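Local coordinates for pectate lyase (Pectobacterium carotovorum, PDB 4U49), which probably depolymerises polygalacturonate and methyl-esterified pectins by calcium-dependent eliminative cleavage, acting within the chain, at residues Asp32-Leu37 and Thr74-Thr79; Arg48-Arg53 and Ile65-Ser70; Thr24-Leu29 and Leu100-Ala105; Leu299-Tyr304 and Ser342-Leu347. All coordinates share one frame; numbering follows the deposited sequence.

Contact 1. Residues Asp32-Leu37 and Thr74-Thr79; sequences DNATYL and TFTDLT
L37 and F75 pair through both backbone groups: L37 N gives an almost straight bond to F75 O at 2.7 Å, and F75 N returns one to L37 O at 2.9 Å. Two residues back on one strand and forward on the other, T35 and D77 repeat it, with D77 N to T35 O at 2.9 Å and T35 N to D77 O at 3.2 Å. Between these hydrogen-bonded pairs Y36 and T76 form a non-hydrogen-bonded pair, side chains pointing the same way. With OG1 of T76 anti to its carbonyl carbon (chi1 -61°), the hydroxyl comes to the edge of the tyrosine ring near its plane, 3.3 Å from Y36 CD1. Y36 OH is hydrogen-bonded to N277 and T247. On the reverse face, CB of L37 rests 4.2 Å from CB of F75. D77 OD2 accepts from T79 N above the carboxylate plane, an Asx turn that closes the strand, while R53 and Y88 hold the same carboxylate. Where the pairing runs out, A34 CB meets L78 CD2 at 3.6 Å. This is one of two antiparallel pairings in the three-stranded sheet of 24-31, 34-41 and 74-77, consistent with the smaller sheet of a fibronectin type III-like sandwich.

Contact 2. Residues Arg48-Arg53 and Ile65-Ser70; sequences RQDVYR and IAELNS
R48 reaches from strand 46-54 across to E67 on strand 62-68, with CG opposite its backbone N (chi1 -162°) and a bend at chi3. Its CD lies 3.6 Å from E67 CG, and the extended E67 crosses it, its carboxylate turned 46° from the guanidinium. R48 NE and E67 OE2 make a long salt bridge, with no N-H aimed at the oxygen. The arginine's N-H groups are used side-on by D50: NE meets OD1, and NH2 meets OD2 at 3.0 Å, both on the syn side. On the other face Q49, extended beyond CG, leads away from its strand, its NE2 donating to N69 O at 3.0 Å and to D72 O, while W39 serves OE1. V51 faces both I65 and A66, a classic beta bulge. Its CG1 packs on I65 CG1, while CG2 meets L68 CD1 at 3.7 Å. I65 lays CG2 over one face of the R53 guanidinium, whose NH2 pairs with D77 and probably T79. D50 OD1 and E67 OE2 approach to 4.1 Å; K64 pairs with both. R48 and K64 thus probably offset the acids' repulsion on this face of the hairpin; the other packs V51 with A66 and L68 beside the amide of Q49.

Contact 3. Residues Thr24-Leu29 and Leu100-Ala105; sequences TMLMLL and LKSNAA
N103 turns its side-chain amide edge-on to the backbone of L26 and copies the pairing of a neighbouring strand. OD1 takes the L26 N-H on a lone pair at 2.7 Å, and ND2 gives a hydrogen to L26 O at 3.1 Å, both in the carbonyl planes. CG of N103 sits between its backbone N and carbonyl carbon (chi1 58°), which turns the amide across to strand 24-31. T24 O is also near OD1, but both are acceptors; its bond from N103 N is weak. This is a junction of edge strands: 24-31 borders the three-stranded sheet and 99-106 the four-stranded one, so the amide bridges the two sheets of what strand order suggests is a fibronectin type III-like sandwich. Two waters extend the seam. One accepts from T24 OG1, which also bonds T41, and donates to L100 O at 2.6 Å; the other links T24 N with K101 O. The L100 side chain runs aslant to that of T24, its CD2 3.4 Å from T24 OG1. Deeper in, L26 and L28 both send CD2 to the methyl of A105, each 3.8 Å away. Beside them S102 OG binds N103 O at 2.8 Å.

Contact 4. Residues Leu299-Tyr304 and Ser342-Leu347; sequences LRIKGY and SNVKPL
G303 N donates to L347 OXT at 2.7 Å, an N-H that the type II turn from I301 to Y304 aims at the C-terminal carboxylate; the positive phi of G303 suits that turn. Strand 294-301 belongs to the right-handed parallel beta-helix of this lyase family, and 344-345, just before the C-terminus, lies parallel beside it. The ladder starts with L299 N to N343 O at 2.9 Å, passes from K345 N to L299 O at 3.0 Å, and reaches I301 N to K345 O at 3.1 Å. K345 O is touched as well by the CA-H of R300, whose guanidinium turns off to D298. On the buried face V344 CG1 packs loosely against L299 CD2 and I301 CD1. Y304, its CG anti to the backbone N (chi1 173°), swings its ring back under the terminal strand at about a right angle to V344. CB of Y304 meets CA of P346 at 3.6 Å, while P309, V311 and W332 pack around the tyrosine. L347 CB rests 3.5 Å from I301 O. At the centre of the cluster is a CH-pi contact: V344 CG1 stands 3.6 Å from the centroid of the Y304 ring, 10° off its normal.

Contacts 1, 2 and 3 lie in the N-terminal sandwich, contact 4 in the beta-helix. Contacts 1 and 3 are mainly buried and share the sheet that holds strands 24-31 and 34-41; contacts 2 and 3 use outermost strands at the two ends of the four-stranded sheet. Contact 2 is nested within the chain loop closed by contact 1, and the two touch where R53 meets D77 and F75 meets A66. Contact 1 also leans on the beta-helix through Y36 and T74. Two of the pairings are antiparallel: contact 1 is held mostly by backbone, whereas contact 2 adds an ion network. Contact 3 instead relies on one amide and waters. Contact 4, partly exposed, is parallel and ends on the terminal carboxylate.

Contact 1. Residues Asp32-Leu37 and Thr74-Thr79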
loop_
_atom_site.group_PDB
_atom_site.type_symbol
_atom_site.label_atom_id
_atom_site.label_comp_id
_atom_site.label_asym_id
_atom_site.label_seq_id
_atom_site.Cartn_x
_atom_site.Cartn_y
_atom_site.Cartn_z
ATOM N N ASP A 32 12.809 5.012 9.525
ATOM C CA ASP A 32 13.808 4.593 8.543
ATOM C C ASP A 32 14.570 5.777 7.939
ATOM O O ASP A 32 14.815 5.813 6.733
ATOM C CB ASP A 32 13.145 3.772 7.431
ATOM C CG ASP A 32 12.395 2.562 7.966
ATOM O OD1 ASP A 32 11.224 2.366 7.578
ATOM O OD2 ASP A 32 12.977 1.803 8.770
ATOM N N ASN A 33 14.931 6.737 8.791
ATOM C CA ASN A 33 15.701 7.918 8.391
ATOM C C ASN A 33 15.003 8.752 7.322
ATOM O O ASN A 33 15.640 9.260 6.399
ATOM C CB ASN A 33 17.091 7.510 7.902
ATOM C CG ASN A 33 17.816 6.619 8.890
ATOM O OD1 ASN A 33 18.284 5.537 8.538
ATOM N ND2 ASN A 33 17.904 7.068 10.137
ATOM N N ALA A 34 13.690 8.893 7.465
ATOM C CA ALA A 34 12.885 9.675 6.537
ATOM C C ALA A 34 11.574 10.059 7.202
ATOM O O ALA A 34 11.203 9.484 8.223
ATOM C CB ALA A 34 12.624 8.892 5.261
ATOM N N THR A 35 10.875 11.034 6.630
ATOM C CA THR A 35 9.526 11.348 7.086
ATOM C C THR A 35 8.541 11.153 5.938
ATOM O O THR A 35 8.633 11.817 4.904
ATOM C CB THR A 35 9.421 12.783 7.639
ATOM O OG1 THR A 35 10.221 12.897 8.825
ATOM C CG2 THR A 35 7.974 13.115 7.985
ATOM N N TYR A 36 7.616 10.217 6.121
ATOM C CA TYR A 36 6.640 9.891 5.094
ATOM C C TYR A 36 5.322 10.591 5.357
ATOM O O TYR A 36 4.779 10.516 6.457
ATOM C CB TYR A 36 6.423 8.380 5.015
ATOM C CG TYR A 36 7.691 7.619 4.723
ATOM C CD1 TYR A 36 8.164 7.500 3.423
ATOM C CD2 TYR A 36 8.425 7.035 5.748
ATOM C CE1 TYR A 36 9.327 6.814 3.148
ATOM C CE2 TYR A 36 9.593 6.346 5.482
ATOM C CZ TYR A 36 10.039 6.239 4.180
ATOM O OH TYR A 36 11.200 5.555 3.900
ATOM N N LEU A 37 4.823 11.281 4.340
ATOM C CA LEU A 37 3.513 11.913 4.406
ATOM C C LEU A 37 2.513 11.047 3.658
ATOM O O LEU A 37 2.831 10.492 2.614
ATOM C CB LEU A 37 3.547 13.322 3.807
ATOM C CG LEU A 37 4.043 14.485 4.670
ATOM C CD1 LEU A 37 5.467 14.275 5.161
ATOM C CD2 LEU A 37 3.931 15.787 3.885
ATOM N N THR A 74 0.874 10.323 -1.249
ATOM C CA THR A 74 2.000 10.245 -0.326
ATOM C C THR A 74 3.140 11.153 -0.766
ATOM O O THR A 74 3.188 11.593 -1.912
ATOM C CB THR A 74 2.572 8.820 -0.207
ATOM O OG1 THR A 74 3.256 8.483 -1.420
ATOM C CG2 THR A 74 1.479 7.804 0.067
ATOM N N PHE A 75 4.061 11.419 0.154
ATOM C CA PHE A 75 5.291 12.130 -0.163
ATOM C C PHE A 75 6.390 11.708 0.799
ATOM O O PHE A 75 6.144 11.533 1.992
ATOM C CB PHE A 75 5.090 13.646 -0.099
ATOM C CG PHE A 75 6.353 14.432 -0.326
ATOM C CD1 PHE A 75 6.838 14.626 -1.609
ATOM C CD2 PHE A 75 7.056 14.971 0.742
ATOM C CE1 PHE A 75 8.001 15.344 -1.824
ATOM C CE2 PHE A 75 8.221 15.688 0.532
ATOM C CZ PHE A 75 8.693 15.874 -0.753
ATOM N N THR A 76 7.604 11.552 0.279
ATOM C CA THR A 76 8.747 11.189 1.108
ATOM C C THR A 76 9.685 12.378 1.287
ATOM O O THR A 76 10.254 12.877 0.319
ATOM C CB THR A 76 9.542 10.014 0.506
ATOM O OG1 THR A 76 8.700 8.858 0.408
ATOM C CG2 THR A 76 10.744 9.684 1.381
ATOM N N ASP A 77 9.846 12.826 2.527
ATOM C CA ASP A 77 10.732 13.943 2.831
ATOM C C ASP A 77 12.086 13.434 3.311
ATOM O O ASP A 77 12.193 12.847 4.387
ATOM C CB ASP A 77 10.099 14.865 3.882
ATOM C CG ASP A 77 10.945 16.094 4.174
ATOM O OD1 ASP A 77 10.605 16.842 5.114
ATOM O OD2 ASP A 77 11.953 16.319 3.471
ATOM N N LEU A 78 13.116 13.670 2.505
ATOM C CA LEU A 78 14.468 13.228 2.833
ATOM C C LEU A 78 15.380 14.389 3.229
ATOM O O LEU A 78 16.560 14.187 3.507
ATOM C CB LEU A 78 15.080 12.474 1.649
ATOM C CG LEU A 78 14.380 11.183 1.221
ATOM C CD1 LEU A 78 15.111 10.532 0.057
ATOM C CD2 LEU A 78 14.274 10.219 2.388
ATOM N N THR A 79 14.833 15.601 3.265
ATOM C CA THR A 79 15.650 16.790 3.495
ATOM C C THR A 79 15.470 17.390 4.890
ATOM O O THR A 79 16.144 18.359 5.244
ATOM C CB THR A 79 15.345 17.888 2.456
ATOM O OG1 THR A 79 14.010 18.374 2.644
ATOM C CG2 THR A 79 15.492 17.349 1.039
#

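Contact 2. Residues Arg48-Arg53 and Ile65-Ser70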
loop_
_atom_site.group_PDB
_atom_site.type_symbol
_atom_site.label_atom_id
_atom_site.label_comp_id
_atom_site.label_asym_id
_atom_site.label_seq_id
_atom_site.Cartn_x
_atom_site.Cartn_y
_atom_site.Cartn_z
ATOM N N ARG A 48 -3.511 19.857 -8.897
ATOM C CA ARG A 48 -2.181 20.000 -8.317
ATOM C C ARG A 48 -2.226 19.858 -6.797
ATOM O O ARG A 48 -3.254 20.114 -6.173
ATOM C CB ARG A 48 -1.572 21.354 -8.696
ATOM C CG ARG A 48 -0.067 21.432 -8.510
ATOM C CD ARG A 48 0.469 22.817 -8.837
ATOM N NE ARG A 48 0.390 23.730 -7.700
ATOM C CZ ARG A 48 -0.307 24.862 -7.697
ATOM N NH1 ARG A 48 -0.990 25.225 -8.776
ATOM N NH2 ARG A 48 -0.315 25.634 -6.618
ATOM N N GLN A 49 -1.109 19.439 -6.211
ATOM C CA GLN A 49 -0.989 19.347 -4.760
ATOM C C GLN A 49 0.342 19.935 -4.293
ATOM O O GLN A 49 1.378 19.720 -4.924
ATOM C CB GLN A 49 -1.122 17.897 -4.304
ATOM C CG GLN A 49 -2.428 17.246 -4.709
ATOM C CD GLN A 49 -2.506 15.796 -4.290
ATOM O OE1 GLN A 49 -3.169 15.458 -3.309
ATOM N NE2 GLN A 49 -1.831 14.928 -5.033
ATOM N N ASP A 50 0.314 20.677 -3.189
ATOM C CA ASP A 50 1.521 21.323 -2.669
ATOM C C ASP A 50 1.853 20.828 -1.266
ATOM O O ASP A 50 0.964 20.679 -0.431
ATOM C CB ASP A 50 1.358 22.846 -2.644
ATOM C CG ASP A 50 1.345 23.462 -4.030
ATOM O OD1 ASP A 50 1.733 22.782 -5.001
ATOM O OD2 ASP A 50 0.962 24.644 -4.145
ATOM N N VAL A 51 3.134 20.589 -1.011
ATOM C CA VAL A 51 3.588 20.119 0.295
ATOM C C VAL A 51 4.317 21.220 1.065
ATOM O O VAL A 51 5.256 21.830 0.549
ATOM C CB VAL A 51 4.522 18.903 0.162
ATOM C CG1 VAL A 51 5.006 18.449 1.532
ATOM C CG2 VAL A 51 3.818 17.770 -0.572
ATOM N N TYR A 52 3.888 21.458 2.303
ATOM C CA TYR A 52 4.492 22.485 3.148
ATOM C C TYR A 52 5.100 21.896 4.413
ATOM O O TYR A 52 4.590 20.927 4.971
ATOM C CB TYR A 52 3.459 23.551 3.521
ATOM C CG TYR A 52 3.062 24.442 2.368
ATOM C CD1 TYR A 52 3.634 25.696 2.206
ATOM C CD2 TYR A 52 2.117 24.025 1.438
ATOM C CE1 TYR A 52 3.278 26.513 1.150
ATOM C CE2 TYR A 52 1.753 24.836 0.380
ATOM C CZ TYR A 52 2.337 26.078 0.242
ATOM O OH TYR A 52 1.979 26.889 -0.811
ATOM N N ARG A 53 6.200 22.496 4.854
ATOM C CA ARG A 53 6.889 22.074 6.064
ATOM C C ARG A 53 7.246 23.291 6.913
ATOM O O ARG A 53 7.689 24.309 6.386
ATOM C CB ARG A 53 8.148 21.280 5.711
ATOM C CG ARG A 53 8.950 20.813 6.912
ATOM C CD ARG A 53 10.436 20.951 6.643
ATOM N NE ARG A 53 10.945 19.901 5.772
ATOM C CZ ARG A 53 12.045 20.008 5.036
ATOM N NH1 ARG A 53 12.750 21.134 5.039
ATOM N NH2 ARG A 53 12.431 18.991 4.280
ATOM N N ILE A 65 7.879 22.703 0.097
ATOM C CA ILE A 65 9.030 21.857 -0.208
ATOM C C ILE A 65 8.792 20.939 -1.402
ATOM O O ILE A 65 9.711 20.246 -1.836
ATOM C CB ILE A 65 9.443 20.984 1.001
ATOM C CG1 ILE A 65 8.308 20.038 1.403
ATOM C CG2 ILE A 65 9.873 21.859 2.176
ATOM C CD1 ILE A 65 8.714 18.982 2.428
ATOM N N ALA A 66 7.571 20.939 -1.937
ATOM C CA ALA A 66 7.258 20.092 -3.087
ATOM C C ALA A 66 5.971 20.494 -3.798
ATOM O O ALA A 66 5.003 20.936 -3.177
ATOM C CB ALA A 66 7.171 18.635 -2.659
ATOM N N GLU A 67 5.980 20.327 -5.114
ATOM C CA GLU A 67 4.801 20.517 -5.942
ATOM C C GLU A 67 4.525 19.199 -6.652
ATOM O O GLU A 67 5.395 18.678 -7.350
ATOM C CB GLU A 67 5.016 21.657 -6.937
ATOM C CG GLU A 67 3.780 22.061 -7.701
ATOM C CD GLU A 67 4.015 23.290 -8.553
ATOM O OE1 GLU A 67 4.270 23.132 -9.766
ATOM O OE2 GLU A 67 3.950 24.411 -8.007
ATOM N N LEU A 68 3.326 18.654 -6.462
ATOM C CA LEU A 68 3.033 17.286 -6.885
ATOM C C LEU A 68 1.949 17.193 -7.953
ATOM O O LEU A 68 1.213 18.151 -8.199
ATOM C CB LEU A 68 2.614 16.437 -5.678
ATOM C CG LEU A 68 3.551 16.402 -4.469
ATOM C CD1 LEU A 68 3.003 15.457 -3.400
ATOM C CD2 LEU A 68 4.960 15.993 -4.873
ATOM N N ASN A 69 1.844 16.021 -8.574
ATOM C CA ASN A 69 0.758 15.761 -9.508
ATOM C C ASN A 69 -0.581 15.703 -8.779
ATOM O O ASN A 69 -0.661 15.961 -7.577
ATOM C CB ASN A 69 1.004 14.463 -10.295
ATOM C CG ASN A 69 1.093 13.227 -9.404
ATOM O OD1 ASN A 69 0.519 13.174 -8.317
ATOM N ND2 ASN A 69 1.821 12.219 -9.876
ATOM N N SER A 70 -1.629 15.342 -9.507
ATOM C CA SER A 70 -2.974 15.357 -8.951
ATOM C C SER A 70 -3.331 14.055 -8.237
ATOM O O SER A 70 -4.288 14.007 -7.469
ATOM C CB SER A 70 -3.993 15.632 -10.060
ATOM O OG SER A 70 -4.013 14.575 -11.006
#

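Contact 3. Residues Thr24-Leu29 and Leu100-Ala105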
loop_
_atom_site.group_PDB
_atom_site.type_symbol
_atom_site.label_atom_id
_atom_site.label_comp_id
_atom_site.label_asym_id
_atom_site.label_seq_id
_atom_site.Cartn_x
_atom_site.Cartn_y
_atom_site.Cartn_z
ATOM N N THR A 24 -8.970 17.369 3.822
ATOM C CA THR A 24 -7.859 16.475 3.544
ATOM C C THR A 24 -7.249 16.061 4.872
ATOM O O THR A 24 -6.878 16.912 5.681
ATOM C CB THR A 24 -6.793 17.134 2.660
ATOM O OG1 THR A 24 -7.372 17.489 1.397
ATOM C CG2 THR A 24 -5.630 16.180 2.430
ATOM N N MET A 25 -7.175 14.754 5.106
ATOM C CA MET A 25 -6.579 14.228 6.326
ATOM C C MET A 25 -5.145 13.802 6.074
ATOM O O MET A 25 -4.894 12.862 5.321
ATOM C CB MET A 25 -7.384 13.047 6.864
ATOM C CG MET A 25 -6.701 12.318 8.013
ATOM S SD MET A 25 -6.806 13.205 9.578
ATOM C CE MET A 25 -5.712 12.221 10.598
ATOM N N LEU A 26 -4.211 14.498 6.711
ATOM C CA LEU A 26 -2.790 14.202 6.576
ATOM C C LEU A 26 -2.257 13.470 7.804
ATOM O O LEU A 26 -2.496 13.886 8.938
ATOM C CB LEU A 26 -1.999 15.495 6.349
ATOM C CG LEU A 26 -0.473 15.401 6.293
ATOM C CD1 LEU A 26 -0.028 14.565 5.105
ATOM C CD2 LEU A 26 0.141 16.794 6.235
ATOM N N MET A 27 -1.539 12.378 7.561
ATOM C CA MET A 27 -0.856 11.627 8.609
ATOM C C MET A 27 0.614 11.477 8.239
ATOM O O MET A 27 0.975 11.617 7.071
ATOM C CB MET A 27 -1.484 10.245 8.797
ATOM C CG MET A 27 -2.984 10.252 8.983
ATOM S SD MET A 27 -3.601 8.612 9.407
ATOM C CE MET A 27 -2.821 7.610 8.145
ATOM N N LEU A 28 1.465 11.174 9.213
ATOM C CA LEU A 28 2.870 10.964 8.892
ATOM C C LEU A 28 3.500 9.802 9.645
ATOM O O LEU A 28 2.991 9.345 10.669
ATOM C CB LEU A 28 3.678 12.244 9.145
ATOM C CG LEU A 28 3.613 12.969 10.488
ATOM C CD1 LEU A 28 4.500 12.296 11.534
ATOM C CD2 LEU A 28 4.016 14.428 10.309
ATOM N N LEU A 29 4.618 9.334 9.109
ATOM C CA LEU A 29 5.433 8.322 9.759
ATOM C C LEU A 29 6.892 8.743 9.673
ATOM O O LEU A 29 7.466 8.790 8.584
ATOM C CB LEU A 29 5.229 6.952 9.110
ATOM C CG LEU A 29 6.052 5.802 9.693
ATOM C CD1 LEU A 29 5.621 5.510 11.121
ATOM C CD2 LEU A 29 5.944 4.552 8.824
ATOM N N LEU A 100 -7.506 23.770 -0.996
ATOM C CA LEU A 100 -7.900 23.150 0.260
ATOM C C LEU A 100 -6.672 22.743 1.062
ATOM O O LEU A 100 -5.838 21.976 0.584
ATOM C CB LEU A 100 -8.792 21.935 -0.004
ATOM C CG LEU A 100 -9.124 21.027 1.182
ATOM C CD1 LEU A 100 -9.991 21.751 2.200
ATOM C CD2 LEU A 100 -9.800 19.749 0.699
ATOM N N LYS A 101 -6.566 23.268 2.278
ATOM C CA LYS A 101 -5.450 22.937 3.156
ATOM C C LYS A 101 -5.800 21.773 4.073
ATOM O O LYS A 101 -6.900 21.709 4.624
ATOM C CB LYS A 101 -5.046 24.155 3.990
ATOM C CG LYS A 101 -4.700 25.385 3.160
ATOM C CD LYS A 101 -4.313 26.563 4.043
ATOM C CE LYS A 101 -5.469 26.988 4.934
ATOM N NZ LYS A 101 -5.100 28.131 5.810
ATOM N N SER A 102 -4.859 20.850 4.235
ATOM C CA SER A 102 -5.045 19.737 5.154
ATOM C C SER A 102 -4.919 20.203 6.598
ATOM O O SER A 102 -4.588 21.356 6.863
ATOM C CB SER A 102 -4.013 18.643 4.893
ATOM O OG SER A 102 -2.729 19.080 5.309
ATOM N N ASN A 103 -5.175 19.290 7.528
ATOM C CA ASN A 103 -4.784 19.499 8.912
ATOM C C ASN A 103 -3.271 19.616 8.994
ATOM O O ASN A 103 -2.555 19.105 8.129
ATOM C CB ASN A 103 -5.265 18.347 9.791
ATOM C CG ASN A 103 -4.726 17.004 9.328
ATOM O OD1 ASN A 103 -5.098 16.516 8.265
ATOM N ND2 ASN A 103 -3.851 16.401 10.129
ATOM N N ALA A 104 -2.783 20.289 10.027
ATOM C CA ALA A 104 -1.361 20.260 10.329
ATOM C C ALA A 104 -1.024 18.903 10.931
ATOM O O ALA A 104 -1.738 18.409 11.803
ATOM C CB ALA A 104 -0.984 21.385 11.283
ATOM N N ALA A 105 0.048 18.288 10.447
ATOM C CA ALA A 105 0.508 17.015 10.984
ATOM C C ALA A 105 1.877 17.201 11.615
ATOM O O ALA A 105 2.772 17.780 11.003
ATOM C CB ALA A 105 0.557 15.955 9.894
HETATM O O HOH W 1 -5.341 19.442 0.928
HETATM O O HOH W 2 -8.767 19.842 5.427
#

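Contact 4. Residues Leu299-Tyr304 and Ser342-Leu347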
loop_
_atom_site.group_PDB
_atom_site.type_symbol
_atom_site.label_atom_id
_atom_site.label_comp_id
_atom_site.label_asym_id
_atom_site.label_seq_id
_atom_site.Cartn_x
_atom_site.Cartn_y
_atom_site.Cartn_z
ATOM N N LEU A 299 6.069 2.746 -11.117
ATOM C CA LEU A 299 6.733 2.164 -9.962
ATOM C C LEU A 299 8.088 2.815 -9.714
ATOM O O LEU A 299 8.933 2.861 -10.607
ATOM C CB LEU A 299 6.894 0.656 -10.158
ATOM C CG LEU A 299 7.519 -0.145 -9.018
ATOM C CD1 LEU A 299 6.705 -0.005 -7.743
ATOM C CD2 LEU A 299 7.652 -1.611 -9.419
ATOM N N ARG A 300 8.284 3.324 -8.502
ATOM C CA ARG A 300 9.552 3.937 -8.120
ATOM C C ARG A 300 10.237 3.087 -7.056
ATOM O O ARG A 300 9.640 2.768 -6.029
ATOM C CB ARG A 300 9.336 5.358 -7.592
ATOM C CG ARG A 300 8.365 6.207 -8.400
ATOM C CD ARG A 300 7.835 7.354 -7.543
ATOM N NE ARG A 300 6.848 8.191 -8.223
ATOM C CZ ARG A 300 5.567 7.870 -8.377
ATOM N NH1 ARG A 300 5.111 6.711 -7.921
ATOM N NH2 ARG A 300 4.744 8.703 -9.001
ATOM N N ILE A 301 11.490 2.719 -7.297
ATOM C CA ILE A 301 12.213 1.860 -6.365
ATOM C C ILE A 301 13.581 2.449 -6.029
ATOM O O ILE A 301 14.316 2.877 -6.919
ATOM C CB ILE A 301 12.394 0.437 -6.933
ATOM C CG1 ILE A 301 11.035 -0.188 -7.261
ATOM C CG2 ILE A 301 13.150 -0.441 -5.951
ATOM C CD1 ILE A 301 11.128 -1.570 -7.870
ATOM N N LYS A 302 13.913 2.471 -4.741
ATOM C CA LYS A 302 15.196 3.002 -4.287
ATOM C C LYS A 302 16.363 2.202 -4.858
ATOM O O LYS A 302 16.443 0.988 -4.673
ATOM C CB LYS A 302 15.267 3.005 -2.759
ATOM C CG LYS A 302 16.603 3.489 -2.209
ATOM C CD LYS A 302 16.631 3.431 -0.692
ATOM C CE LYS A 302 17.963 3.926 -0.150
ATOM N NZ LYS A 302 18.066 3.759 1.327
ATOM N N GLY A 303 17.255 2.896 -5.561
ATOM C CA GLY A 303 18.428 2.279 -6.155
ATOM C C GLY A 303 18.097 1.185 -7.152
ATOM O O GLY A 303 18.780 0.161 -7.210
ATOM N N TYR A 304 17.051 1.401 -7.941
ATOM C CA TYR A 304 16.581 0.368 -8.856
ATOM C C TYR A 304 17.570 0.061 -9.973
ATOM O O TYR A 304 18.099 0.962 -10.624
ATOM C CB TYR A 304 15.241 0.756 -9.482
ATOM C CG TYR A 304 14.815 -0.215 -10.558
ATOM C CD1 TYR A 304 14.387 -1.495 -10.230
ATOM C CD2 TYR A 304 14.859 0.137 -11.903
ATOM C CE1 TYR A 304 14.007 -2.396 -11.206
ATOM C CE2 TYR A 304 14.480 -0.759 -12.887
ATOM C CZ TYR A 304 14.054 -2.024 -12.531
ATOM O OH TYR A 304 13.676 -2.922 -13.503
ATOM N N SER A 342 10.111 1.254 -19.032
ATOM C CA SER A 342 9.891 2.675 -18.792
ATOM C C SER A 342 8.924 2.920 -17.631
ATOM O O SER A 342 8.831 4.037 -17.119
ATOM C CB SER A 342 9.367 3.352 -20.061
ATOM O OG SER A 342 8.136 2.784 -20.476
ATOM N N ASN A 343 8.211 1.877 -17.218
ATOM C CA ASN A 343 7.267 1.985 -16.108
ATOM C C ASN A 343 7.945 1.892 -14.743
ATOM O O ASN A 343 7.321 2.147 -13.712
ATOM C CB ASN A 343 6.191 0.901 -16.215
ATOM C CG ASN A 343 5.298 1.081 -17.424
ATOM O OD1 ASN A 343 5.239 0.219 -18.297
ATOM N ND2 ASN A 343 4.589 2.203 -17.478
ATOM N N VAL A 344 9.221 1.519 -14.736
ATOM C CA VAL A 344 9.961 1.366 -13.489
ATOM C C VAL A 344 11.181 2.276 -13.482
ATOM O O VAL A 344 12.000 2.234 -14.398
ATOM C CB VAL A 344 10.404 -0.092 -13.268
ATOM C CG1 VAL A 344 10.966 -0.266 -11.867
ATOM C CG2 VAL A 344 9.237 -1.039 -13.500
ATOM N N LYS A 345 11.295 3.106 -12.450
ATOM C CA LYS A 345 12.359 4.102 -12.393
ATOM C C LYS A 345 13.034 4.119 -11.027
ATOM O O LYS A 345 12.392 3.864 -10.006
ATOM C CB LYS A 345 11.802 5.488 -12.733
ATOM C CG LYS A 345 11.222 5.580 -14.136
ATOM C CD LYS A 345 10.871 7.004 -14.518
ATOM C CE LYS A 345 10.325 7.063 -15.938
ATOM N NZ LYS A 345 11.265 6.454 -16.923
ATOM N N PRO A 346 14.343 4.418 -11.003
ATOM C CA PRO A 346 15.135 4.392 -9.771
ATOM C C PRO A 346 14.768 5.501 -8.793
ATOM O O PRO A 346 13.892 6.323 -9.066
ATOM C CB PRO A 346 16.574 4.579 -10.270
ATOM C CG PRO A 346 16.532 4.251 -11.726
ATOM C CD PRO A 346 15.182 4.689 -12.182
ATOM N N LEU A 347 15.456 5.511 -7.657
ATOM C CA LEU A 347 15.215 6.487 -6.605
ATOM C C LEU A 347 16.405 6.508 -5.649
ATOM O O LEU A 347 16.594 7.434 -4.858
ATOM C CB LEU A 347 13.918 6.159 -5.857
ATOM C CG LEU A 347 13.401 7.174 -4.840
ATOM C CD1 LEU A 347 13.225 8.531 -5.498
ATOM C CD2 LEU A 347 12.093 6.697 -4.235
ATOM O OXT LEU A 347 17.220 5.585 -5.650
#